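PDB 3LUL: 4-amino-4-deoxychorismate lyase from Legionella pneumophila, which belongs to the class IV aminotransferase-like family of pyridoxal phosphate enzymes and carries its cofactor covalently attached, in a dimer of identical two-domain chains. Local coordinates for residues 5-10 with 107-112; 30-35 with 237-242; 125-130 with 163-168. One frame throughout, in Å; residues are numbered along the deposited sequence.

Contact 1: residues 5-10 with 107-112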
ATOM      1  N   ARG B   5      -6.050 -19.364  10.890  1.00 19.51           N
ATOM      2  CA  ARG B   5      -5.929 -20.632  10.173  1.00 20.90           C
ATOM      3  C   ARG B   5      -4.645 -20.661   9.349  1.00 18.48           C
ATOM      4  O   ARG B   5      -4.407 -19.742   8.584  1.00 16.56           O
ATOM      5  CB  ARG B   5      -7.151 -20.783   9.244  1.00 22.54           C
ATOM      6  CG  ARG B   5      -7.128 -21.983   8.301  1.00 31.54           C
ATOM      7  CD  ARG B   5      -8.518 -22.266   7.730  1.00 42.69           C
ATOM      8  NE  ARG B   5      -8.492 -23.375   6.769  1.00 49.66           N
ATOM      9  CZ  ARG B   5      -8.433 -23.261   5.439  1.00 56.08           C
ATOM     10  NH1 ARG B   5      -8.399 -22.073   4.839  1.00 60.02           N
ATOM     11  NH2 ARG B   5      -8.416 -24.359   4.689  1.00 56.65           N
ATOM     12  N   VAL B   6      -3.813 -21.691   9.496  1.00 17.75           N
ATOM     13  CA  VAL B   6      -2.714 -21.870   8.531  1.00 18.98           C
ATOM     14  C   VAL B   6      -3.266 -22.596   7.303  1.00 20.26           C
ATOM     15  O   VAL B   6      -3.831 -23.675   7.434  1.00 22.44           O
ATOM     16  CB  VAL B   6      -1.515 -22.631   9.092  1.00 18.07           C
ATOM     17  CG1 VAL B   6      -0.477 -22.862   7.991  1.00 19.50           C
ATOM     18  CG2 VAL B   6      -0.897 -21.847  10.233  1.00 19.79           C
ATOM     19  N   ILE B   7      -3.108 -22.007   6.120  1.00 20.86           N
ATOM     20  CA  ILE B   7      -3.441 -22.691   4.858  1.00 21.75           C
ATOM     21  C   ILE B   7      -2.229 -23.559   4.456  1.00 25.16           C
ATOM     22  O   ILE B   7      -1.149 -23.028   4.168  1.00 22.07           O
ATOM     23  CB  ILE B   7      -3.801 -21.710   3.721  1.00 20.64           C
ATOM     24  CG1 ILE B   7      -4.881 -20.710   4.166  1.00 25.30           C
ATOM     25  CG2 ILE B   7      -4.296 -22.478   2.480  1.00 23.83           C
ATOM     26  CD1 ILE B   7      -5.052 -19.582   3.193  1.00 26.54           C
ATOM     27  N   GLU B   8      -2.426 -24.877   4.462  1.00 29.79           N
ATOM     28  CA  GLU B   8      -1.377 -25.866   4.179  0.50 32.83           C
ATOM     29  C   GLU B   8      -1.434 -26.279   2.702  1.00 34.65           C
ATOM     30  O   GLU B   8      -2.449 -26.090   2.041  1.00 34.19           O
ATOM     31  CB  GLU B   8      -1.557 -27.129   5.045  0.50 33.01           C
ATOM     32  CG  GLU B   8      -1.886 -26.918   6.537  0.50 32.40           C
ATOM     33  CD  GLU B   8      -0.671 -26.976   7.439  0.50 29.99           C
ATOM     34  OE1 GLU B   8       0.418 -26.536   7.022  0.50 27.91           O
ATOM     35  OE2 GLU B   8      -0.814 -27.458   8.579  0.50 28.69           O
ATOM     36  N   ASP B   9      -0.337 -26.841   2.207  1.00 39.13           N
ATOM     37  CA  ASP B   9      -0.257 -27.422   0.867  1.00 43.13           C
ATOM     38  C   ASP B   9      -1.267 -28.563   0.689  1.00 45.73           C
ATOM     39  O   ASP B   9      -1.329 -29.462   1.531  1.00 46.42           O
ATOM     40  CB  ASP B   9       1.148 -28.022   0.629  1.00 44.19           C
ATOM     41  CG  ASP B   9       2.296 -27.042   0.920  1.00 46.58           C
ATOM     42  OD1 ASP B   9       2.155 -26.169   1.805  1.00 46.89           O
ATOM     43  OD2 ASP B   9       3.363 -27.176   0.279  1.00 49.84           O
ATOM     44  N   LYS B  10      -2.040 -28.532  -0.401  1.00 48.32           N
ATOM     45  CA  LYS B  10      -2.812 -29.709  -0.848  1.00 50.43           C
ATOM     46  C   LYS B  10      -3.135 -29.637  -2.340  1.00 51.14           C
ATOM     47  O   LYS B  10      -2.341 -30.075  -3.171  1.00 52.10           O
ATOM     48  CB  LYS B  10      -4.100 -29.873  -0.042  1.00 50.90           C
ATOM     49  N   GLN B 107      -5.651 -15.653   8.011  1.00 12.46           N
ATOM     50  CA  GLN B 107      -5.108 -16.770   7.277  1.00  9.98           C
ATOM     51  C   GLN B 107      -3.609 -16.547   7.226  1.00 10.01           C
ATOM     52  O   GLN B 107      -3.150 -15.442   7.019  1.00 10.44           O
ATOM     53  CB  GLN B 107      -5.721 -16.835   5.880  1.00 11.52           C
ATOM     54  CG  GLN B 107      -7.253 -16.631   5.844  1.00 15.43           C
ATOM     55  CD  GLN B 107      -8.014 -17.881   6.178  1.00 25.32           C
ATOM     56  OE1 GLN B 107      -7.779 -18.927   5.571  1.00 22.39           O
ATOM     57  NE2 GLN B 107      -8.934 -17.797   7.153  1.00 20.74           N
ATOM     58  N   LEU B 108      -2.857 -17.601   7.448  1.00 10.12           N
ATOM     59  CA  LEU B 108      -1.424 -17.535   7.429  1.00 10.26           C
ATOM     60  C   LEU B 108      -0.916 -18.516   6.379  1.00 10.67           C
ATOM     61  O   LEU B 108      -1.390 -19.673   6.333  1.00 14.12           O
ATOM     62  CB  LEU B 108      -0.937 -17.887   8.813  1.00  8.55           C
ATOM     63  CG  LEU B 108       0.497 -17.710   9.255  1.00 16.59           C
ATOM     64  CD1 LEU B 108       1.066 -16.309   8.896  1.00 13.21           C
ATOM     65  CD2 LEU B 108       0.548 -17.995  10.746  1.00 16.41           C
ATOM     66  N   ILE B 109      -0.005 -18.058   5.513  1.00  9.29           N
ATOM     67  CA  ILE B 109       0.687 -18.916   4.552  1.00 10.64           C
ATOM     68  C   ILE B 109       2.205 -18.789   4.740  1.00 12.19           C
ATOM     69  O   ILE B 109       2.731 -17.689   4.918  1.00 14.56           O
ATOM     70  CB  ILE B 109       0.282 -18.608   3.099  1.00 12.32           C
ATOM     71  CG1 ILE B 109      -1.186 -19.003   2.878  1.00 13.04           C
ATOM     72  CG2 ILE B 109       1.225 -19.320   2.051  1.00 12.06           C
ATOM     73  CD1 ILE B 109      -1.728 -18.660   1.458  1.00 14.08           C
ATOM     74  N   PHE B 110       2.889 -19.936   4.726  1.00 13.26           N
ATOM     75  CA  PHE B 110       4.359 -19.972   4.718  1.00 11.94           C
ATOM     76  C   PHE B 110       4.899 -20.491   3.399  1.00 13.69           C
ATOM     77  O   PHE B 110       4.382 -21.465   2.840  1.00 12.30           O
ATOM     78  CB  PHE B 110       4.884 -20.895   5.809  1.00 10.60           C
ATOM     79  CG  PHE B 110       4.445 -20.526   7.183  1.00 13.59           C
ATOM     80  CD1 PHE B 110       5.232 -19.664   7.952  1.00 16.08           C
ATOM     81  CD2 PHE B 110       3.278 -21.067   7.738  1.00 12.93           C
ATOM     82  CE1 PHE B 110       4.855 -19.335   9.243  1.00 14.16           C
ATOM     83  CE2 PHE B 110       2.901 -20.743   9.030  1.00 13.92           C
ATOM     84  CZ  PHE B 110       3.690 -19.887   9.784  1.00 13.17           C
ATOM     85  N   GLN B 111       5.927 -19.828   2.901  1.00 12.42           N
ATOM     86  CA  GLN B 111       6.600 -20.230   1.659  1.00 11.97           C
ATOM     87  C   GLN B 111       8.109 -20.128   1.816  1.00 12.85           C
ATOM     88  O   GLN B 111       8.608 -19.147   2.353  1.00 12.33           O
ATOM     89  CB  GLN B 111       6.179 -19.321   0.515  1.00 15.43           C
ATOM     90  CG  GLN B 111       4.752 -19.570   0.043  1.00 23.72           C
ATOM     91  CD  GLN B 111       4.568 -20.925  -0.658  1.00 29.41           C
ATOM     92  OE1 GLN B 111       3.855 -21.820  -0.167  1.00 37.13           O
ATOM     93  NE2 GLN B 111       5.195 -21.073  -1.816  1.00 22.37           N
ATOM     94  N   THR B 112       8.814 -21.148   1.345  1.00 14.46           N
ATOM     95  CA  THR B 112      10.269 -21.161   1.397  1.00 13.49           C
ATOM     96  C   THR B 112      10.805 -20.685   0.058  1.00 13.87           C
ATOM     97  O   THR B 112      10.121 -20.714  -0.990  1.00 13.65           O
ATOM     98  CB  THR B 112      10.868 -22.560   1.695  1.00 14.69           C
ATOM     99  OG1 THR B 112      10.570 -23.471   0.619  1.00 15.85           O
ATOM    100  CG2 THR B 112      10.339 -23.107   2.971  1.00 14.53           C
TER
HETATM  101  O   HOH W   1       1.601 -22.582   4.522  1.00 16.36           O
HETATM  102  O   HOH W   2       2.616 -23.770   2.324  1.00 25.05           O
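The carbonyl oxygen L108 O accepts I7 N at 2.9 Å and also takes a CA-H...O contact from V6 CA at 3.4 Å. Together with the bond from L108 N to R5 O (2.9 Å), this makes the short strand 4-6 the outermost strand, within this chain, of a mixed five-stranded sheet, parallel to strand 106-113. On one face V6 uses both methyls: CG1 (anti to the backbone N, chi1 176°) meets the edge of the F110 ring, while CG2 lies 4.1 Å from L108 CD2. Helix 65-78 covers this face, so branched and aromatic hydrocarbons suit it. R5 and Q107 share the other face, R5 exposed and Q107 buried. There R5 NH1 reaches Q107 OE1 at 3.3 Å, in the plane of both guanidinium and amide carbonyl although the two groups are turned 44° apart; Q107 NE2 is held by V105 O. Beyond the paired residues I7 leans back over the sheet, its CB 3.9 Å from I109 CG1, and I109 packs on I19 of the second subunit. As the first strand peels away, a water takes its place in the ladder, accepting F110 N at 2.9 Å and lying 2.8 Å from I7 O.

Contact 2: residues 30-35 with 237-242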
ATOM      1  N   PHE B  30       3.565  -9.261   6.630  1.00  9.05           N
ATOM      2  CA  PHE B  30       4.498 -10.346   6.358  1.00 11.27           C
ATOM      3  C   PHE B  30       5.748 -10.287   7.225  1.00 11.13           C
ATOM      4  O   PHE B  30       6.077  -9.261   7.818  1.00  9.68           O
ATOM      5  CB  PHE B  30       4.899 -10.385   4.868  1.00  9.84           C
ATOM      6  CG  PHE B  30       5.858  -9.325   4.465  1.00 10.22           C
ATOM      7  CD1 PHE B  30       5.415  -8.060   4.104  1.00 16.37           C
ATOM      8  CD2 PHE B  30       7.221  -9.591   4.391  1.00 17.46           C
ATOM      9  CE1 PHE B  30       6.311  -7.067   3.729  1.00 19.54           C
ATOM     10  CE2 PHE B  30       8.131  -8.609   4.014  1.00 18.10           C
ATOM     11  CZ  PHE B  30       7.684  -7.339   3.682  1.00 19.19           C
ATOM     12  N   GLU B  31       6.439 -11.429   7.258  1.00 10.02           N
ATOM     13  CA  GLU B  31       7.754 -11.528   7.874  1.00  8.89           C
ATOM     14  C   GLU B  31       8.621 -12.347   6.922  1.00  9.75           C
ATOM     15  O   GLU B  31       8.150 -13.358   6.375  1.00 10.08           O
ATOM     16  CB  GLU B  31       7.688 -12.267   9.206  1.00  9.78           C
ATOM     17  CG  GLU B  31       7.094 -11.447  10.313  1.00 10.98           C
ATOM     18  CD  GLU B  31       7.977 -10.288  10.738  1.00 12.82           C
ATOM     19  OE1 GLU B  31       9.201 -10.301  10.497  1.00 12.62           O
ATOM     20  OE2 GLU B  31       7.440  -9.338  11.338  1.00  9.33           O
ATOM     21  N   THR B  32       9.856 -11.909   6.739  1.00 11.07           N
ATOM     22  CA  THR B  32      10.804 -12.629   5.909  0.50 12.57           C
ATOM     23  C   THR B  32      11.951 -13.089   6.827  1.00 12.95           C
ATOM     24  O   THR B  32      12.621 -12.297   7.464  1.00 12.14           O
ATOM     25  CB  THR B  32      11.232 -11.789   4.666  0.50 16.29           C
ATOM     26  OG1 THR B  32      12.218 -12.497   3.915  0.50 22.65           O
ATOM     27  CG2 THR B  32      11.757 -10.418   5.059  0.50 20.55           C
ATOM     28  N   ILE B  33      12.110 -14.400   6.913  1.00 11.59           N
ATOM     29  CA  ILE B  33      12.923 -15.051   7.932  1.00 11.84           C
ATOM     30  C   ILE B  33      14.089 -15.772   7.247  1.00 11.22           C
ATOM     31  O   ILE B  33      13.894 -16.564   6.346  1.00 10.12           O
ATOM     32  CB  ILE B  33      12.097 -16.054   8.717  1.00  8.71           C
ATOM     33  CG1 ILE B  33      10.886 -15.412   9.386  1.00 14.00           C
ATOM     34  CG2 ILE B  33      12.928 -16.765   9.807  1.00  9.24           C
ATOM     35  CD1 ILE B  33       9.728 -16.401   9.607  1.00 13.52           C
ATOM     36  N   ARG B  34      15.289 -15.474   7.697  1.00 10.26           N
ATOM     37  CA  ARG B  34      16.451 -16.176   7.221  1.00 11.42           C
ATOM     38  C   ARG B  34      16.490 -17.582   7.804  1.00 11.43           C
ATOM     39  O   ARG B  34      16.214 -17.783   8.990  1.00 12.35           O
ATOM     40  CB  ARG B  34      17.697 -15.415   7.591  1.00 10.31           C
ATOM     41  CG  ARG B  34      18.979 -16.040   7.012  1.00 16.75           C
ATOM     42  CD  ARG B  34      20.104 -15.023   7.055  1.00 31.41           C
ATOM     43  NE  ARG B  34      21.396 -15.592   6.664  1.00 38.18           N
ATOM     44  CZ  ARG B  34      22.528 -14.897   6.483  1.00 43.93           C
ATOM     45  NH1 ARG B  34      22.576 -13.565   6.633  1.00 43.08           N
ATOM     46  NH2 ARG B  34      23.634 -15.550   6.133  1.00 45.11           N
ATOM     47  N   VAL B  35      16.844 -18.563   6.974  1.00  9.86           N
ATOM     48  CA  VAL B  35      17.034 -19.923   7.442  1.00 10.26           C
ATOM     49  C   VAL B  35      18.520 -20.256   7.253  1.00 13.24           C
ATOM     50  O   VAL B  35      19.049 -20.104   6.134  1.00  8.01           O
ATOM     51  CB  VAL B  35      16.146 -20.918   6.714  1.00 10.84           C
ATOM     52  CG1 VAL B  35      16.504 -22.344   7.139  1.00 12.10           C
ATOM     53  CG2 VAL B  35      14.700 -20.630   7.020  1.00 11.00           C
ATOM     54  N   ASN B 237      19.148  -5.960   6.899  1.00  8.58           N
ATOM     55  CA  ASN B 237      17.893  -6.693   6.915  1.00  9.61           C
ATOM     56  C   ASN B 237      18.142  -8.179   7.188  1.00  9.54           C
ATOM     57  O   ASN B 237      19.294  -8.614   7.251  1.00  9.16           O
ATOM     58  CB  ASN B 237      17.049  -6.453   5.656  1.00  9.90           C
ATOM     59  CG  ASN B 237      17.662  -7.017   4.381  1.00 13.41           C
ATOM     60  OD1 ASN B 237      18.477  -7.933   4.411  1.00 15.26           O
ATOM     61  ND2 ASN B 237      17.231  -6.481   3.238  1.00 14.60           N
ATOM     62  N   SER B 238      17.069  -8.934   7.394  1.00  9.00           N
ATOM     63  CA  SER B 238      17.205 -10.315   7.890  1.00  9.86           C
ATOM     64  C   SER B 238      17.788 -11.205   6.835  1.00  9.85           C
ATOM     65  O   SER B 238      18.559 -12.078   7.154  1.00 11.09           O
ATOM     66  CB  SER B 238      15.840 -10.903   8.298  1.00 13.24           C
ATOM     67  OG  SER B 238      15.389 -10.340   9.483  1.00 19.02           O
ATOM     68  N   LEU B 239      17.419 -10.992   5.572  1.00  9.28           N
ATOM     69  CA  LEU B 239      17.899 -11.875   4.507  1.00 11.81           C
ATOM     70  C   LEU B 239      19.328 -11.617   4.089  1.00 13.16           C
ATOM     71  O   LEU B 239      20.070 -12.567   3.812  1.00 13.59           O
ATOM     72  CB  LEU B 239      17.002 -11.865   3.270  1.00 12.39           C
ATOM     73  CG  LEU B 239      15.588 -12.358   3.468  1.00 15.99           C
ATOM     74  CD1 LEU B 239      14.796 -12.184   2.143  1.00 24.00           C
ATOM     75  CD2 LEU B 239      15.567 -13.779   3.952  1.00 14.86           C
ATOM     76  N   GLN B 240      19.721 -10.355   4.032  1.00 11.53           N
ATOM     77  CA  GLN B 240      21.048 -10.014   3.529  1.00 13.40           C
ATOM     78  C   GLN B 240      22.060  -9.691   4.626  1.00 14.08           C
ATOM     79  O   GLN B 240      23.234  -9.681   4.347  1.00 13.69           O
ATOM     80  CB  GLN B 240      20.947  -8.862   2.495  1.00 15.97           C
ATOM     81  CG  GLN B 240      20.275  -9.268   1.147  1.00 20.91           C
ATOM     82  CD  GLN B 240      21.130 -10.206   0.274  1.00 29.93           C
ATOM     83  OE1 GLN B 240      22.389 -10.151   0.297  1.00 32.09           O
ATOM     84  NE2 GLN B 240      20.456 -11.065  -0.514  1.00 28.78           N
ATOM     85  N   GLY B 241      21.610  -9.480   5.867  1.00 11.69           N
ATOM     86  CA  GLY B 241      22.460  -9.019   6.939  1.00 13.02           C
ATOM     87  C   GLY B 241      22.919  -7.617   6.602  1.00 11.92           C
ATOM     88  O   GLY B 241      22.117  -6.764   6.199  1.00 13.23           O
ATOM     89  N   ILE B 242      24.207  -7.378   6.741  1.00 10.08           N
ATOM     90  CA  ILE B 242      24.772  -6.080   6.469  1.00 10.24           C
ATOM     91  C   ILE B 242      25.183  -6.028   4.996  1.00 10.84           C
ATOM     92  O   ILE B 242      25.884  -6.942   4.496  1.00 13.15           O
ATOM     93  CB  ILE B 242      25.991  -5.800   7.398  1.00 10.44           C
ATOM     94  CG1 ILE B 242      25.505  -5.531   8.815  1.00 12.52           C
ATOM     95  CG2 ILE B 242      26.828  -4.633   6.861  1.00 10.85           C
ATOM     96  CD1 ILE B 242      26.603  -5.375   9.855  1.00 12.88           C
TER
HETATM   97  O   HOH W   3      21.177 -12.064   8.597  1.00 30.40           O
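The extended strand around T32 to R34 passes a tight turn at S238 and L239, coming closest where the CA atoms of R34 and L239 are 5.3 Å apart, and the two backbones meet without pairing as a sheet. R34 lies along the turn: its CG stands anti to the backbone N (chi1 -175°) and the chain stays straight as far as NE, which brings CD to 3.3 Å from S238 O. The long aliphatic stem thus packs on the peptide while the guanidinium travels past it. A water joins the two, accepting R34 NH1 at 2.8 Å and donating to S238 O at 3.0 Å; R34 NE is bound separately by N36 OD1. S238 sets its CB 3.6 Å from T32 O, and its small hydroxyl is used elsewhere, in a hydrogen bond to a phosphate oxygen, OP2, of the modified lysine LLP at position 141. The turn is the tip of a beta hairpin linking strands 232-237 and 241-248 of the larger domain, set against the small domain's sheet; in this family the cofactor lies in the cleft between those domains. The hairpin braces itself: G241 N binds N237 O, and an Asx motif has N237 OD1 receiving Q240 N at 2.7 Å. G241 closes the loop with a phi of 66°, a value that glycine adopts easily. L239, whose carbonyl is bound by Y115 OH, turns its branched end toward the strand, with CD2 4.0 Å from I33 O.

Contact 3: residues 125-130 with 163-168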
ATOM      1  N   ILE B 125      19.890   5.866  -4.684  1.00  8.92           N
ATOM      2  CA  ILE B 125      19.422   7.185  -5.076  1.00  9.37           C
ATOM      3  C   ILE B 125      18.391   7.655  -4.075  1.00  9.96           C
ATOM      4  O   ILE B 125      17.688   6.844  -3.469  1.00 11.54           O
ATOM      5  CB  ILE B 125      18.861   7.268  -6.541  1.00 11.60           C
ATOM      6  CG1 ILE B 125      17.796   6.213  -6.826  1.00 16.80           C
ATOM      7  CG2 ILE B 125      20.030   7.222  -7.600  1.00 11.33           C
ATOM      8  CD1 ILE B 125      16.466   6.741  -7.295  1.00 23.15           C
ATOM      9  N   SER B 126      18.316   8.965  -3.871  1.00  9.88           N
ATOM     10  CA  SER B 126      17.347   9.535  -2.941  1.00 11.45           C
ATOM     11  C   SER B 126      16.032   9.714  -3.682  1.00 11.49           C
ATOM     12  O   SER B 126      16.021  10.241  -4.781  1.00 12.95           O
ATOM     13  CB  SER B 126      17.813  10.924  -2.482  1.00 14.12           C
ATOM     14  OG  SER B 126      18.983  10.869  -1.705  1.00 18.65           O
ATOM     15  N   ILE B 127      14.924   9.359  -3.057  1.00  8.89           N
ATOM     16  CA  ILE B 127      13.608   9.551  -3.638  1.00  7.80           C
ATOM     17  C   ILE B 127      13.107  10.979  -3.343  1.00  9.18           C
ATOM     18  O   ILE B 127      13.320  11.508  -2.249  1.00 10.92           O
ATOM     19  CB  ILE B 127      12.673   8.462  -3.068  1.00  8.68           C
ATOM     20  CG1 ILE B 127      13.055   7.081  -3.672  1.00 12.28           C
ATOM     21  CG2 ILE B 127      11.215   8.789  -3.271  1.00  6.78           C
ATOM     22  CD1 ILE B 127      12.728   6.855  -5.136  1.00  9.88           C
ATOM     23  N   ASN B 128      12.402  11.564  -4.304  1.00 11.46           N
ATOM     24  CA  ASN B 128      11.975  12.972  -4.214  1.00 15.43           C
ATOM     25  C   ASN B 128      10.713  13.171  -3.364  1.00 13.65           C
ATOM     26  O   ASN B 128      10.548  14.197  -2.718  1.00 16.14           O
ATOM     27  CB  ASN B 128      11.753  13.596  -5.606  1.00 15.45           C
ATOM     28  CG  ASN B 128      10.624  12.953  -6.370  1.00 22.21           C
ATOM     29  OD1 ASN B 128      10.601  11.733  -6.557  1.00 19.45           O
ATOM     30  ND2 ASN B 128       9.667  13.772  -6.814  1.00 27.71           N
ATOM     31  N   TRP B 129       9.801  12.221  -3.391  1.00 11.13           N
ATOM     32  CA  TRP B 129       8.625  12.356  -2.539  1.00  9.25           C
ATOM     33  C   TRP B 129       8.976  11.999  -1.073  1.00  9.50           C
ATOM     34  O   TRP B 129       9.859  11.141  -0.808  1.00 10.76           O
ATOM     35  CB  TRP B 129       7.446  11.555  -3.085  1.00  7.11           C
ATOM     36  CG  TRP B 129       7.554  10.064  -2.998  1.00  9.69           C
ATOM     37  CD1 TRP B 129       7.273   9.286  -1.920  1.00 10.56           C
ATOM     38  CD2 TRP B 129       7.893   9.161  -4.062  1.00  7.20           C
ATOM     39  NE1 TRP B 129       7.456   7.975  -2.233  1.00 10.08           N
ATOM     40  CE2 TRP B 129       7.807   7.870  -3.553  1.00  7.46           C
ATOM     41  CE3 TRP B 129       8.256   9.328  -5.400  1.00 10.67           C
ATOM     42  CZ2 TRP B 129       8.101   6.726  -4.324  1.00  8.70           C
ATOM     43  CZ3 TRP B 129       8.533   8.159  -6.174  1.00  7.81           C
ATOM     44  CH2 TRP B 129       8.460   6.906  -5.623  1.00 10.18           C
ATOM     45  N   LEU B 130       8.305  12.685  -0.133  1.00  9.27           N
ATOM     46  CA  LEU B 130       8.566  12.533   1.303  1.00  9.82           C
ATOM     47  C   LEU B 130       7.451  11.778   2.026  1.00  9.63           C
ATOM     48  O   LEU B 130       6.307  11.796   1.592  1.00  9.60           O
ATOM     49  CB  LEU B 130       8.793  13.896   1.930  1.00  9.58           C
ATOM     50  CG  LEU B 130       9.880  14.780   1.259  1.00 10.42           C
ATOM     51  CD1 LEU B 130       9.979  16.166   1.976  1.00 10.90           C
ATOM     52  CD2 LEU B 130      11.254  14.129   1.190  1.00 11.80           C
ATOM     53  N   ALA B 163      16.602   2.479  -3.472  1.00  8.58           N
ATOM     54  CA  ALA B 163      16.145   3.835  -3.229  1.00  7.65           C
ATOM     55  C   ALA B 163      16.096   4.089  -1.736  1.00  6.59           C
ATOM     56  O   ALA B 163      15.760   3.181  -0.963  1.00 12.56           O
ATOM     57  CB  ALA B 163      14.747   4.014  -3.804  1.00  7.02           C
ATOM     58  N   LEU B 164      16.421   5.317  -1.353  1.00  8.68           N
ATOM     59  CA  LEU B 164      16.431   5.812   0.004  1.00  8.29           C
ATOM     60  C   LEU B 164      15.351   6.887   0.191  1.00  7.44           C
ATOM     61  O   LEU B 164      15.269   7.872  -0.577  1.00  8.34           O
ATOM     62  CB  LEU B 164      17.797   6.394   0.333  1.00  7.71           C
ATOM     63  CG  LEU B 164      18.040   6.821   1.764  1.00 10.49           C
ATOM     64  CD1 LEU B 164      18.043   5.620   2.746  1.00  7.10           C
ATOM     65  CD2 LEU B 164      19.418   7.560   1.815  1.00 11.23           C
ATOM     66  N   PHE B 165      14.508   6.680   1.192  1.00  7.76           N
ATOM     67  CA  PHE B 165      13.432   7.604   1.541  1.00  8.31           C
ATOM     68  C   PHE B 165      13.780   8.541   2.706  1.00  9.93           C
ATOM     69  O   PHE B 165      14.508   8.178   3.651  1.00 11.10           O
ATOM     70  CB  PHE B 165      12.162   6.846   1.907  1.00  9.04           C
ATOM     71  CG  PHE B 165      11.709   5.900   0.846  1.00  7.36           C
ATOM     72  CD1 PHE B 165      10.880   6.327  -0.188  1.00  7.41           C
ATOM     73  CD2 PHE B 165      12.105   4.586   0.865  1.00  9.07           C
ATOM     74  CE1 PHE B 165      10.425   5.455  -1.180  1.00 11.09           C
ATOM     75  CE2 PHE B 165      11.664   3.686  -0.138  1.00 13.11           C
ATOM     76  CZ  PHE B 165      10.831   4.136  -1.173  1.00 10.84           C
ATOM     77  N   PHE B 166      13.197   9.725   2.607  1.00 10.56           N
ATOM     78  CA  PHE B 166      13.235  10.772   3.591  1.00 10.78           C
ATOM     79  C   PHE B 166      11.815  11.136   4.089  1.00 11.01           C
ATOM     80  O   PHE B 166      10.800  10.935   3.375  1.00 10.91           O
ATOM     81  CB  PHE B 166      13.915  11.982   2.997  1.00 10.73           C
ATOM     82  CG  PHE B 166      15.396  11.770   2.706  1.00  8.87           C
ATOM     83  CD1 PHE B 166      15.805  11.037   1.597  1.00 10.18           C
ATOM     84  CD2 PHE B 166      16.368  12.293   3.553  1.00 11.02           C
ATOM     85  CE1 PHE B 166      17.194  10.804   1.354  1.00 14.28           C
ATOM     86  CE2 PHE B 166      17.734  12.071   3.295  1.00 12.97           C
ATOM     87  CZ  PHE B 166      18.127  11.341   2.201  1.00 12.23           C
ATOM     88  N   ASN B 167      11.747  11.617   5.328  1.00  8.01           N
ATOM     89  CA  ASN B 167      10.484  12.077   5.887  1.00  7.68           C
ATOM     90  C   ASN B 167      10.284  13.568   5.576  1.00 10.18           C
ATOM     91  O   ASN B 167      11.163  14.210   4.972  1.00 11.12           O
ATOM     92  CB  ASN B 167      10.290  11.718   7.387  1.00  9.36           C
ATOM     93  CG  ASN B 167      11.238  12.434   8.328  1.00 10.97           C
ATOM     94  OD1 ASN B 167      11.749  13.507   8.026  1.00 11.28           O
ATOM     95  ND2 ASN B 167      11.432  11.847   9.516  1.00 10.92           N
ATOM     96  N   THR B 168       9.117  14.096   5.949  1.00 10.68           N
ATOM     97  CA  THR B 168       8.766  15.489   5.672  1.00  9.18           C
ATOM     98  C   THR B 168       9.521  16.510   6.537  1.00 13.36           C
ATOM     99  O   THR B 168       9.409  17.720   6.315  1.00 12.80           O
ATOM    100  CB  THR B 168       7.214  15.707   5.752  1.00 11.30           C
ATOM    101  OG1 THR B 168       6.765  15.342   7.057  1.00 11.38           O
ATOM    102  CG2 THR B 168       6.475  14.863   4.688  1.00  8.21           C
TER
HETATM  103  O   HOH W   4      12.121  10.259  -0.030  1.00 13.65           O
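I127 is the bump that knits these strands together, and each of its branches has its own seat. CG1 stands beside the backbone N (chi1 -71°) and presses on the single methyl of A163, CB, at 3.5 Å, a closeness that so small a residue permits. This turns CG2 anti to the backbone N, where it lies against F165 CD1 at 4.0 Å and at the same time sits 3.4 Å above the middle of the W129 ring plane. The indole is thus a flat lid over the isoleucine; its NE1, at the edge of the F165 ring, is bonded to E147. On the opposite face S126 OG nears F166 CE1 at 3.5 Å while hydrogen-bonding D249. Further along, L130 forms a second bump, resting CB on T168 CG2 at 3.7 Å and CD2 on F166 CB at 3.9 Å, while its backbone N bonds D132 of the second subunit. Parallel pairing underlies this packing: L164 N donates to I125 O and L164 O accepts from I127 N, both at 2.9 Å. Where the first strand turns a corner at N128 and W129, a water carries on the ladder, accepting F166 N and donating to I127 O. Helix 146-157 packs A151 on both I127 and F165 and lies between the strands in sequence, so strand 122-131, the helix and strand 162-167 form a beta-alpha-beta crossover, whose first connection carries the cofactor-bearing residue 141.

Overall arrangement
Contacts 1 and 3 both pair parallel strands, but in different sheets and on opposite sides of the chain's centre, about 35 Å apart between centres. Contact 1 is a partly buried edge with a polar pair of which only the arginine is exposed; contact 3 is buried and mostly hydrocarbon and aromatic. Both also touch the second subunit. Contact 2 is the most central and joins the two sheets: strand 28-36 belongs to the sheet of contact 1, while strand 241-248 neighbours strand 122-131 of contact 3. It packs by side chains and one bridging water instead of a backbone ladder, as fits a boundary between domains. Along the chain, contact 3 is nested within the loop that contact 2 closes.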